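Local coordinates for aminotransferase class I and II (Streptococcus suis 89/1591, PDB 3OP7), which probably transfers amino groups between amino acids and 2-oxo acids, using pyridoxal 5'-phosphate bound to an active-site lysine, as in other class I and II aminotransferases, at residues 20-25 against 330-335; 37-43 against 265-269; 208-213 against 234-238; 294-298 against 365-369. All coordinates share one frame; numbering follows the deposited sequence.

Interaction 1: residues 20-25 against 330-335; sequences AIYDIA and HGVLLV
The carbonyl of G331 takes two backbone N-H groups from 20-25, and the two bonds are not alike. Y22 N reaches G331 O at 2.8 Å and almost straight (175°) but tilted from the carbonyl plane, while I21 N meets G331 O at 2.7 Å through a bent bond (139°) yet lies in that plane on a lone pair. Farther along, L333 N gives to Y22 O at 3.0 Å and I24 N to L333 O at 3.1 Å, completing a short two-stranded parallel sheet in which Y22 pairs with V332 and D23 with L333. It ties the N-terminal segment 20-25 to the chain leaving helix 319-330. D23 then closes an Asx turn, its OD1 taking A25 N nearly along the C-O axis as the strand ends.

The side chains pack on both faces. On the Y22 and V332 side, the tyrosine ring turns its edge to H330 O and to V332 CG2, with I21 CG2 over the ring centre. I24 has CG1 between its backbone N and carbonyl carbon (chi1 53°), which lays CD1 against V332 CG1 at 3.7 Å and alongside L334 CD2. On the other face L333 CB meets A20 CB, and its CD2 touches A25 CB.

Helices hem the pair in: L333 and V335 pack on helix 8-16, V332 and L334 on helix 319-330, and Y22 and V332 on helix 354-368.

Interaction 2: residues 37-43 against 265-269; sequences LFALSGT and LALAH
L37 and L265 meet where the last turns of two helices, 34-41 and 257-268, come together; the backbones stay 7.3 Å apart from L37 CA to A266 CA and close to 5.8 Å from S41 CA to H269 CA. The first helix ends in a Schellman motif, with G42 at positive phi, and H269 stands at the N-cap position of the helix that follows.

L265 carries most of the contact. Its CG lies anti to the backbone N (chi1 -179°), which carries both methyls across to 37-43. There the side chains of L265 and L37 slide past each other in opposite directions, L265 CD2 4.0 Å from L37 CD2. The same methyl abuts the edge of the F38 ring, 3.9 Å from F38 CE1, while L265 CD1 comes to 3.2 Å from T43 OG1, a methyl pressed against a hydroxyl. That hydroxyl is engaged on its own side: T43 OG1 donates to S41 OG at 2.6 Å, tying the residue after the Schellman turn back to the end of the helix.

S41 makes the other half of the contact. Its CB sits over one face of the H269 imidazole, 3.6 Å from the ring centroid and 15° off the normal, a CH-pi contact. The ring is held for it by the helix just before it, because H269 ND1 donates to L265 O at 3.1 Å, with the oxygen in the ring plane.

Around the pair, L37, L40 and A266 all rest on I273 of helix 270-294, F38 meets F48 edge-to-face, and L267 packs on helix 66-73.

Interaction 3: residues 208-213 against 234-238; sequences IEVYDK and VAANH. With EDO (1,2-ethanediol), chain K.
N237 ND2 donates to the backbone oxygen D212 O at 3.1 Å, the hydrogen bond bent to 144° and coming from above the carbonyl plane. The two residues meet at one end of two neighbouring strands of the large mixed sheet of the PLP-dependent aminotransferase fold, where the loop entering strand 214-219 passes the end of its antiparallel neighbour, strand 232-235. N237 is the N-cap of helix 238-244: its OD1 accepts V240 N, which leaves ND2 turned to the loop. With CG between its backbone N and carbonyl carbon (chi1 70°), the amide can serve helix and loop at once. In the modelled conformer of D212, one of two, the side chains cross at about a right angle, with the amide and carboxylate planes 28° apart; a weak bond from N237 ND2 to D212 OD2 depends on that copy and is doubtful.

One water repeats the link at backbone level, giving a proton to D212 O and accepting one from N237 N. D212 O is thus gripped by both the amide and the water.

I208 supplies the apolar half, reaching over from the short helix 207-210. Its side chain is extended, and the CD1 end lands on the A235-A236 peptide. Backbone bonds from A235 to A216 and from A236 to Q83 fix that target in the sheet. The methyl I208 CD1 lies 3.6 Å from A236 N and 4.0 Å from A235 CB.

Interaction 4: residues 294-298 against 365-369; sequences EEPLV and SQFLR
A type I beta turn, E295 to V298, joins helix 270-294 to the edge strand 298-300 of the small antiparallel sheet and rests on the C-terminal part of helix 354-368. L368 is what it rests on, each of the leucine's methyls having its own partners. L368 CD1 meets V298 CG1 at 3.6 Å, the two side chains crossing at about a right angle, and also touches the E295 carboxyl carbon CD at 3.6 Å. L368 CD2 lies 4.0 Å from L297 CD1 as those two leucines slide past each other in opposite directions.

E295 is folded over its own turn, its chain bent at chi2 (52°), and the carboxylate works both ways. E295 OE2 accepts L297 N at 3.2 Å on its anti side, stiffening the turn. E295 OE1 faces the helix, where S365 OG approaches it in a long, weak bond at 3.4 Å. L368 also packs on I313 of strand 309-313 and F322 of helix 319-330. A water completes the bridge to the helix, 2.6 Å from E295 OE1 and 3.0 Å from S365 O.

Interactions 1 and 4 share one side of the chain, their centres about 16 Å apart, and both draw on helices 319-330 and 354-368; they touch where H330 packs on F367 and Q366. Interactions 2 and 3 lie elsewhere, their centres about 28 Å apart, and interaction 3 is on the opposite side of the chain's centre from 1 and 4. Interaction 4 is the buried one; the others are partly buried. Chemistry follows the elements joined: the strand pair of interaction 1 bonds through its backbone, the helix ends of interaction 2 meet by methyls and an imidazole face, and interactions 3 and 4, where a loop or turn meets a helix or strand end, combine aliphatic packing with a polar side chain and a bridging water.

Interaction 1: residues 20-25 against 330-335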
loop_
_atom_site.group_PDB
_atom_site.type_symbol
_atom_site.label_atom_id
_atom_site.label_comp_id
_atom_site.label_asym_id
_atom_site.label_seq_id
_atom_site.Cartn_x
_atom_site.Cartn_y
_atom_site.Cartn_z
ATOM N N ALA A 20 -10.330 -24.146 6.397
ATOM C CA ALA A 20 -9.240 -25.067 6.066
ATOM C C ALA A 20 -8.761 -25.844 7.307
ATOM O O ALA A 20 -8.418 -25.231 8.323
ATOM C CB ALA A 20 -8.090 -24.289 5.471
ATOM N N ILE A 21 -8.728 -27.170 7.220
ATOM C CA ILE A 21 -8.047 -27.988 8.247
ATOM C C ILE A 21 -6.580 -28.169 7.823
ATOM O O ILE A 21 -5.655 -27.957 8.620
ATOM C CB ILE A 21 -8.744 -29.330 8.483
ATOM C CG1 ILE A 21 -10.151 -29.099 9.084
ATOM C CG2 ILE A 21 -7.882 -30.223 9.383
ATOM C CD1 ILE A 21 -11.078 -30.332 9.086
ATOM N N TYR A 22 -6.384 -28.487 6.543
ATOM C CA TYR A 22 -5.049 -28.678 5.946
ATOM C C TYR A 22 -4.878 -27.658 4.826
ATOM O O TYR A 22 -5.348 -27.868 3.736
ATOM C CB TYR A 22 -4.908 -30.133 5.420
ATOM C CG TYR A 22 -5.241 -31.116 6.502
ATOM C CD1 TYR A 22 -4.471 -31.164 7.662
ATOM C CD2 TYR A 22 -6.365 -31.943 6.415
ATOM C CE1 TYR A 22 -4.783 -32.063 8.713
ATOM C CE2 TYR A 22 -6.697 -32.829 7.459
ATOM C CZ TYR A 22 -5.896 -32.877 8.611
ATOM O OH TYR A 22 -6.210 -33.745 9.641
ATOM N N ASP A 23 -4.205 -26.553 5.114
ATOM C CA ASP A 23 -4.099 -25.436 4.155
ATOM C C ASP A 23 -2.868 -25.607 3.259
ATOM O O ASP A 23 -1.764 -25.346 3.684
ATOM C CB ASP A 23 -4.043 -24.110 4.892
ATOM C CG ASP A 23 -4.087 -22.902 3.940
ATOM O OD1 ASP A 23 -3.799 -23.058 2.736
ATOM O OD2 ASP A 23 -4.430 -21.811 4.403
ATOM N N ILE A 24 -3.063 -26.121 2.040
ATOM C CA ILE A 24 -1.979 -26.224 1.057
ATOM C C ILE A 24 -2.291 -25.291 -0.130
ATOM O O ILE A 24 -2.000 -25.616 -1.285
ATOM C CB ILE A 24 -1.704 -27.689 0.597
ATOM C CG1 ILE A 24 -2.967 -28.389 0.103
ATOM C CG2 ILE A 24 -1.213 -28.504 1.783
ATOM C CD1 ILE A 24 -2.756 -29.845 -0.443
ATOM N N ALA A 25 -2.875 -24.135 0.191
ATOM C CA ALA A 25 -3.228 -23.133 -0.812
ATOM C C ALA A 25 -2.233 -21.987 -0.839
ATOM O O ALA A 25 -2.079 -21.351 -1.875
ATOM C CB ALA A 25 -4.633 -22.575 -0.549
ATOM N N HIS A 330 -12.944 -33.146 3.499
ATOM C CA HIS A 330 -11.636 -33.502 4.092
ATOM C C HIS A 330 -10.853 -32.364 4.691
ATOM O O HIS A 330 -9.781 -32.582 5.280
ATOM C CB HIS A 330 -10.774 -34.205 3.055
ATOM C CG HIS A 330 -11.384 -35.472 2.566
ATOM N ND1 HIS A 330 -11.530 -36.579 3.372
ATOM C CD2 HIS A 330 -11.955 -35.791 1.382
ATOM C CE1 HIS A 330 -12.135 -37.534 2.693
ATOM N NE2 HIS A 330 -12.396 -37.084 1.480
ATOM N N GLY A 331 -11.369 -31.145 4.541
ATOM C CA GLY A 331 -10.738 -29.976 5.094
ATOM C C GLY A 331 -9.456 -29.520 4.409
ATOM O O GLY A 331 -8.726 -28.739 4.990
ATOM N N VAL A 332 -9.204 -29.985 3.180
ATOM C CA VAL A 332 -8.001 -29.646 2.431
ATOM C C VAL A 332 -8.288 -28.439 1.522
ATOM O O VAL A 332 -9.263 -28.434 0.757
ATOM C CB VAL A 332 -7.498 -30.846 1.550
ATOM C CG1 VAL A 332 -6.259 -30.460 0.739
ATOM C CG2 VAL A 332 -7.218 -32.096 2.401
ATOM N N LEU A 333 -7.480 -27.407 1.643
ATOM C CA LEU A 333 -7.682 -26.198 0.831
ATOM C C LEU A 333 -6.630 -26.104 -0.248
ATOM O O LEU A 333 -5.428 -26.160 0.034
ATOM C CB LEU A 333 -7.682 -24.939 1.684
ATOM C CG LEU A 333 -8.081 -23.630 0.953
ATOM C CD1 LEU A 333 -9.572 -23.634 0.591
ATOM C CD2 LEU A 333 -7.716 -22.408 1.779
ATOM N N LEU A 334 -7.120 -25.974 -1.490
ATOM C CA LEU A 334 -6.326 -25.708 -2.678
ATOM C C LEU A 334 -6.930 -24.452 -3.296
ATOM O O LEU A 334 -7.976 -23.964 -2.806
ATOM C CB LEU A 334 -6.481 -26.884 -3.670
ATOM C CG LEU A 334 -5.847 -28.224 -3.266
ATOM C CD1 LEU A 334 -6.370 -29.360 -4.142
ATOM C CD2 LEU A 334 -4.351 -28.111 -3.408
ATOM N N VAL A 335 -6.324 -23.945 -4.370
ATOM C CA VAL A 335 -6.961 -22.889 -5.183
ATOM C C VAL A 335 -7.310 -23.498 -6.540
ATOM O O VAL A 335 -6.425 -23.999 -7.230
ATOM C CB VAL A 335 -6.120 -21.642 -5.342
ATOM C CG1 VAL A 335 -6.938 -20.546 -6.144
ATOM C CG2 VAL A 335 -5.701 -21.121 -3.945
#

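Interaction 2: residues 37-43 against 265-269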
loop_
_atom_site.group_PDB
_atom_site.type_symbol
_atom_site.label_atom_id
_atom_site.label_comp_id
_atom_site.label_asym_id
_atom_site.label_seq_id
_atom_site.Cartn_x
_atom_site.Cartn_y
_atom_site.Cartn_z
ATOM N N LEU A 37 14.683 -15.493 13.030
ATOM C CA LEU A 37 15.559 -14.598 12.270
ATOM C C LEU A 37 16.786 -14.154 13.069
ATOM O O LEU A 37 17.906 -14.152 12.536
ATOM C CB LEU A 37 14.823 -13.366 11.779
ATOM C CG LEU A 37 15.608 -12.355 10.946
ATOM C CD1 LEU A 37 16.237 -12.985 9.668
ATOM C CD2 LEU A 37 14.717 -11.108 10.607
ATOM N N PHE A 38 16.605 -13.852 14.352
ATOM C CA PHE A 38 17.744 -13.523 15.191
ATOM C C PHE A 38 18.711 -14.701 15.251
ATOM O O PHE A 38 19.926 -14.521 15.152
ATOM C CB PHE A 38 17.295 -13.172 16.603
ATOM C CG PHE A 38 16.534 -11.860 16.725
ATOM C CD1 PHE A 38 16.858 -10.771 15.949
ATOM C CD2 PHE A 38 15.561 -11.711 17.696
ATOM C CE1 PHE A 38 16.196 -9.572 16.115
ATOM C CE2 PHE A 38 14.894 -10.510 17.858
ATOM C CZ PHE A 38 15.218 -9.439 17.071
ATOM N N ALA A 39 18.167 -15.908 15.412
ATOM C CA ALA A 39 18.994 -17.107 15.537
ATOM C C ALA A 39 19.811 -17.389 14.283
ATOM O O ALA A 39 21.010 -17.639 14.367
ATOM C CB ALA A 39 18.142 -18.346 15.916
ATOM N N LEU A 40 19.182 -17.356 13.113
ATOM C CA LEU A 40 19.925 -17.669 11.907
ATOM C C LEU A 40 20.918 -16.545 11.531
ATOM O O LEU A 40 21.933 -16.799 10.880
ATOM C CB LEU A 40 18.990 -18.084 10.761
ATOM C CG LEU A 40 18.050 -17.059 10.196
ATOM C CD1 LEU A 40 18.883 -16.116 9.318
ATOM C CD2 LEU A 40 16.890 -17.710 9.383
ATOM N N SER A 41 20.663 -15.330 11.993
ATOM C CA SER A 41 21.524 -14.202 11.686
ATOM C C SER A 41 22.628 -13.987 12.748
ATOM O O SER A 41 23.518 -13.191 12.546
ATOM C CB SER A 41 20.678 -12.940 11.542
ATOM O OG SER A 41 20.176 -12.495 12.795
ATOM N N GLY A 42 22.571 -14.695 13.867
ATOM C CA GLY A 42 23.509 -14.446 14.956
ATOM C C GLY A 42 23.368 -13.099 15.655
ATOM O O GLY A 42 24.325 -12.616 16.251
ATOM N N THR A 43 22.172 -12.534 15.642
ATOM C CA THR A 43 21.869 -11.241 16.263
ATOM C C THR A 43 21.474 -11.361 17.686
ATOM O O THR A 43 20.733 -12.272 18.056
ATOM C CB THR A 43 20.616 -10.598 15.577
ATOM O OG1 THR A 43 20.915 -10.410 14.227
ATOM C CG2 THR A 43 20.174 -9.217 16.208
ATOM N N LEU A 265 18.090 -6.296 8.431
ATOM C CA LEU A 265 18.629 -7.514 9.066
ATOM C C LEU A 265 18.513 -8.750 8.163
ATOM O O LEU A 265 19.500 -9.506 7.995
ATOM C CB LEU A 265 17.926 -7.740 10.402
ATOM C CG LEU A 265 18.364 -8.951 11.228
ATOM C CD1 LEU A 265 19.875 -8.907 11.551
ATOM C CD2 LEU A 265 17.531 -8.975 12.518
ATOM N N ALA A 266 17.338 -8.995 7.585
ATOM C CA ALA A 266 17.135 -10.137 6.700
ATOM C C ALA A 266 18.033 -10.072 5.481
ATOM O O ALA A 266 18.689 -11.068 5.112
ATOM C CB ALA A 266 15.652 -10.257 6.268
ATOM N N LEU A 267 18.127 -8.913 4.858
ATOM C CA LEU A 267 18.974 -8.785 3.657
ATOM C C LEU A 267 20.468 -8.937 3.951
ATOM O O LEU A 267 21.224 -9.492 3.137
ATOM C CB LEU A 267 18.691 -7.425 2.997
ATOM C CG LEU A 267 17.391 -7.458 2.238
ATOM C CD1 LEU A 267 16.870 -6.045 2.015
ATOM C CD2 LEU A 267 17.507 -8.194 0.909
ATOM N N ALA A 268 20.878 -8.497 5.121
ATOM C CA ALA A 268 22.259 -8.647 5.586
ATOM C C ALA A 268 22.615 -10.103 5.815
ATOM O O ALA A 268 23.784 -10.453 5.811
ATOM C CB ALA A 268 22.545 -7.779 6.862
ATOM N N HIS A 269 21.615 -10.967 5.955
ATOM C CA HIS A 269 21.846 -12.394 6.136
ATOM C C HIS A 269 21.018 -13.199 5.149
ATOM O O HIS A 269 20.551 -14.282 5.451
ATOM C CB HIS A 269 21.520 -12.742 7.573
ATOM C CG HIS A 269 22.407 -12.048 8.552
ATOM N ND1 HIS A 269 22.095 -10.814 9.084
ATOM C CD2 HIS A 269 23.621 -12.380 9.051
ATOM C CE1 HIS A 269 23.073 -10.435 9.897
ATOM N NE2 HIS A 269 24.007 -11.361 9.890
#

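Interaction 3: residues 208-213 against 234-238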
loop_
_atom_site.group_PDB
_atom_site.type_symbol
_atom_site.label_atom_id
_atom_site.label_comp_id
_atom_site.label_asym_id
_atom_site.label_seq_id
_atom_site.Cartn_x
_atom_site.Cartn_y
_atom_site.Cartn_z
ATOM N N ILE A 208 16.314 -6.759 -15.083
ATOM C CA ILE A 208 17.180 -5.594 -15.105
ATOM C C ILE A 208 18.666 -5.906 -15.367
ATOM O O ILE A 208 19.428 -5.003 -15.715
ATOM C CB ILE A 208 17.016 -4.826 -13.798
ATOM C CG1 ILE A 208 17.447 -3.368 -13.995
ATOM C CG2 ILE A 208 17.714 -5.580 -12.675
ATOM C CD1 ILE A 208 17.236 -2.484 -12.775
ATOM N N GLU A 209 19.065 -7.173 -15.264
ATOM C CA GLU A 209 20.422 -7.612 -15.612
ATOM C C GLU A 209 20.585 -7.904 -17.113
ATOM O O GLU A 209 21.731 -8.080 -17.601
ATOM C CB GLU A 209 20.805 -8.849 -14.770
ATOM C CG GLU A 209 20.926 -8.537 -13.270
ATOM C CD GLU A 209 21.064 -9.754 -12.381
ATOM O OE1 GLU A 209 20.404 -10.804 -12.582
ATOM O OE2 GLU A 209 21.817 -9.635 -11.394
ATOM N N VAL A 210 19.467 -7.994 -17.830
ATOM C CA VAL A 210 19.510 -8.222 -19.266
ATOM C C VAL A 210 18.929 -7.098 -20.115
ATOM O O VAL A 210 19.030 -7.171 -21.346
ATOM C CB VAL A 210 18.854 -9.570 -19.657
ATOM C CG1 VAL A 210 19.674 -10.773 -19.124
ATOM C CG2 VAL A 210 17.427 -9.666 -19.206
ATOM N N TYR A 211 18.343 -6.086 -19.486
ATOM C CA TYR A 211 17.662 -4.993 -20.212
ATOM C C TYR A 211 17.643 -3.719 -19.413
ATOM O O TYR A 211 17.137 -3.696 -18.281
ATOM C CB TYR A 211 16.228 -5.426 -20.515
ATOM C CG TYR A 211 15.417 -4.569 -21.477
ATOM C CD1 TYR A 211 16.010 -3.925 -22.572
ATOM C CD2 TYR A 211 14.052 -4.501 -21.348
ATOM C CE1 TYR A 211 15.248 -3.196 -23.491
ATOM C CE2 TYR A 211 13.276 -3.755 -22.221
ATOM C CZ TYR A 211 13.885 -3.109 -23.306
ATOM O OH TYR A 211 13.136 -2.400 -24.180
ATOM N N ASP A 212 18.125 -2.632 -20.021
ATOM C CA ASP A 212 18.097 -1.284 -19.408
ATOM C C ASP A 212 16.700 -0.836 -19.081
ATOM O O ASP A 212 16.474 -0.072 -18.126
ATOM C CB ASP A 212 18.666 -0.195 -20.333
ATOM C CG ASP A 212 18.834 1.162 -19.610
ATOM O OD1 ASP A 212 19.804 1.244 -18.816
ATOM O OD2 ASP A 212 18.021 2.136 -19.817
ATOM N N LYS A 213 15.741 -1.242 -19.902
ATOM C CA LYS A 213 14.322 -0.883 -19.639
ATOM C C LYS A 213 13.543 -2.042 -18.956
ATOM O O LYS A 213 12.310 -2.117 -19.027
ATOM C CB LYS A 213 13.653 -0.450 -20.951
ATOM C CG LYS A 213 13.883 1.001 -21.302
ATOM C CD LYS A 213 13.328 1.336 -22.721
ATOM C CE LYS A 213 12.607 2.681 -22.686
ATOM N NZ LYS A 213 12.281 3.225 -24.057
ATOM N N VAL A 234 11.084 -1.955 -6.039
ATOM C CA VAL A 234 11.310 -1.864 -7.467
ATOM C C VAL A 234 12.779 -1.534 -7.741
ATOM O O VAL A 234 13.354 -0.655 -7.049
ATOM C CB VAL A 234 10.454 -0.733 -8.067
ATOM C CG1 VAL A 234 10.623 -0.674 -9.590
ATOM C CG2 VAL A 234 9.004 -0.891 -7.637
ATOM N N ALA A 235 13.358 -2.214 -8.728
ATOM C CA ALA A 235 14.664 -1.897 -9.248
ATOM C C ALA A 235 14.448 -1.483 -10.692
ATOM O O ALA A 235 13.846 -2.210 -11.450
ATOM C CB ALA A 235 15.623 -3.076 -9.160
ATOM N N ALA A 236 14.907 -0.302 -11.078
ATOM C CA ALA A 236 14.690 0.167 -12.449
ATOM C C ALA A 236 15.821 1.105 -12.860
ATOM O O ALA A 236 16.654 1.484 -12.034
ATOM C CB ALA A 236 13.354 0.880 -12.544
ATOM N N ASN A 237 15.863 1.492 -14.135
ATOM C CA ASN A 237 16.831 2.545 -14.519
ATOM C C ASN A 237 16.577 3.878 -13.820
ATOM O O ASN A 237 15.521 4.106 -13.221
ATOM C CB ASN A 237 16.976 2.714 -16.028
ATOM C CG ASN A 237 15.749 3.315 -16.697
ATOM O OD1 ASN A 237 15.126 4.244 -16.172
ATOM N ND2 ASN A 237 15.478 2.870 -17.943
ATOM N N HIS A 238 17.559 4.778 -13.914
ATOM C CA HIS A 238 17.470 6.080 -13.203
ATOM C C HIS A 238 16.256 6.883 -13.639
ATOM O O HIS A 238 15.604 7.537 -12.821
ATOM C CB HIS A 238 18.739 6.921 -13.440
ATOM C CG HIS A 238 18.715 8.268 -12.774
ATOM N ND1 HIS A 238 18.848 8.431 -11.411
ATOM C CD2 HIS A 238 18.574 9.513 -13.288
ATOM C CE1 HIS A 238 18.799 9.719 -11.115
ATOM N NE2 HIS A 238 18.627 10.396 -12.234
HETATM C C1 EDO K . 24.013 -11.549 -13.535
HETATM O O1 EDO K . 24.211 -10.946 -14.825
HETATM C C2 EDO K . 23.048 -12.728 -13.649
HETATM O O2 EDO K . 22.223 -12.930 -12.485
HETATM O O HOH W 1 14.442 0.194 -16.081
#

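Interaction 4: residues 294-298 against 365-369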
loop_
_atom_site.group_PDB
_atom_site.type_symbol
_atom_site.label_atom_id
_atom_site.label_comp_id
_atom_site.label_asym_id
_atom_site.label_seq_id
_atom_site.Cartn_x
_atom_site.Cartn_y
_atom_site.Cartn_z
ATOM N N GLU A 294 2.864 -41.386 -7.819
ATOM C CA GLU A 294 2.072 -42.477 -7.217
ATOM C C GLU A 294 0.580 -42.348 -7.519
ATOM O O GLU A 294 -0.145 -43.324 -7.507
ATOM C CB GLU A 294 2.276 -42.503 -5.692
ATOM C CG GLU A 294 3.600 -43.151 -5.252
ATOM C CD GLU A 294 3.827 -43.096 -3.744
ATOM O OE1 GLU A 294 3.043 -42.432 -3.029
ATOM O OE2 GLU A 294 4.804 -43.718 -3.281
ATOM N N GLU A 295 0.118 -41.125 -7.768
ATOM C CA GLU A 295 -1.307 -40.874 -7.922
ATOM C C GLU A 295 -1.648 -40.810 -9.427
ATOM O O GLU A 295 -1.252 -39.850 -10.127
ATOM C CB GLU A 295 -1.670 -39.564 -7.168
ATOM C CG GLU A 295 -3.098 -39.043 -7.355
ATOM C CD GLU A 295 -4.152 -40.083 -7.076
ATOM O OE1 GLU A 295 -4.189 -40.545 -5.904
ATOM O OE2 GLU A 295 -4.924 -40.436 -8.026
ATOM N N PRO A 296 -2.398 -41.804 -9.935
ATOM C CA PRO A 296 -2.611 -41.855 -11.388
ATOM C C PRO A 296 -3.542 -40.771 -11.959
ATOM O O PRO A 296 -3.514 -40.512 -13.169
ATOM C CB PRO A 296 -3.194 -43.268 -11.613
ATOM C CG PRO A 296 -3.813 -43.638 -10.316
ATOM C CD PRO A 296 -3.090 -42.899 -9.227
ATOM N N LEU A 297 -4.332 -40.120 -11.106
ATOM C CA LEU A 297 -5.254 -39.068 -11.558
ATOM C C LEU A 297 -4.631 -37.682 -11.527
ATOM O O LEU A 297 -5.323 -36.684 -11.791
ATOM C CB LEU A 297 -6.537 -39.067 -10.716
ATOM C CG LEU A 297 -7.424 -40.316 -10.850
ATOM C CD1 LEU A 297 -8.721 -40.119 -10.054
ATOM C CD2 LEU A 297 -7.701 -40.656 -12.324
ATOM N N VAL A 298 -3.357 -37.578 -11.168
ATOM C CA VAL A 298 -2.731 -36.249 -11.146
ATOM C C VAL A 298 -1.404 -36.274 -11.855
ATOM O O VAL A 298 -0.701 -37.268 -11.826
ATOM C CB VAL A 298 -2.511 -35.697 -9.713
ATOM C CG1 VAL A 298 -3.749 -35.929 -8.851
ATOM C CG2 VAL A 298 -1.299 -36.350 -9.057
ATOM N N SER A 365 -5.558 -37.753 -1.947
ATOM C CA SER A 365 -5.612 -39.103 -2.556
ATOM C C SER A 365 -6.855 -39.899 -2.130
ATOM O O SER A 365 -7.423 -40.644 -2.933
ATOM C CB SER A 365 -4.349 -39.909 -2.230
ATOM O OG SER A 365 -3.241 -39.345 -2.904
ATOM N N GLN A 366 -7.268 -39.734 -0.872
ATOM C CA GLN A 366 -8.521 -40.337 -0.382
ATOM C C GLN A 366 -9.726 -39.852 -1.188
ATOM O O GLN A 366 -10.565 -40.645 -1.613
ATOM C CB GLN A 366 -8.749 -39.994 1.096
ATOM C CG GLN A 366 -8.084 -40.917 2.129
ATOM C CD GLN A 366 -8.413 -40.465 3.545
ATOM O OE1 GLN A 366 -9.554 -40.090 3.822
ATOM N NE2 GLN A 366 -7.419 -40.477 4.441
ATOM N N PHE A 367 -9.793 -38.537 -1.388
ATOM C CA PHE A 367 -10.839 -37.919 -2.181
ATOM C C PHE A 367 -10.797 -38.443 -3.621
ATOM O O PHE A 367 -11.827 -38.820 -4.177
ATOM C CB PHE A 367 -10.677 -36.387 -2.142
ATOM C CG PHE A 367 -11.849 -35.640 -2.692
ATOM C CD1 PHE A 367 -13.126 -35.829 -2.171
ATOM C CD2 PHE A 367 -11.683 -34.735 -3.732
ATOM C CE1 PHE A 367 -14.224 -35.125 -2.689
ATOM C CE2 PHE A 367 -12.770 -34.041 -4.248
ATOM C CZ PHE A 367 -14.036 -34.229 -3.727
ATOM N N LEU A 368 -9.598 -38.519 -4.190
ATOM C CA LEU A 368 -9.422 -38.979 -5.583
ATOM C C LEU A 368 -9.835 -40.426 -5.832
ATOM O O LEU A 368 -10.272 -40.754 -6.941
ATOM C CB LEU A 368 -7.979 -38.759 -6.068
ATOM C CG LEU A 368 -7.611 -37.309 -6.398
ATOM C CD1 LEU A 368 -6.107 -37.114 -6.341
ATOM C CD2 LEU A 368 -8.165 -36.888 -7.760
ATOM N N ARG A 369 -9.720 -41.298 -4.825
ATOM C CA ARG A 369 -10.227 -42.685 -4.970
ATOM C C ARG A 369 -11.751 -42.736 -5.246
ATOM O O ARG A 369 -12.238 -43.708 -5.815
ATOM C CB ARG A 369 -9.853 -43.559 -3.758
ATOM C CG ARG A 369 -8.419 -44.135 -3.825
HETATM O O HOH W 2 -6.062 -42.163 -5.142
#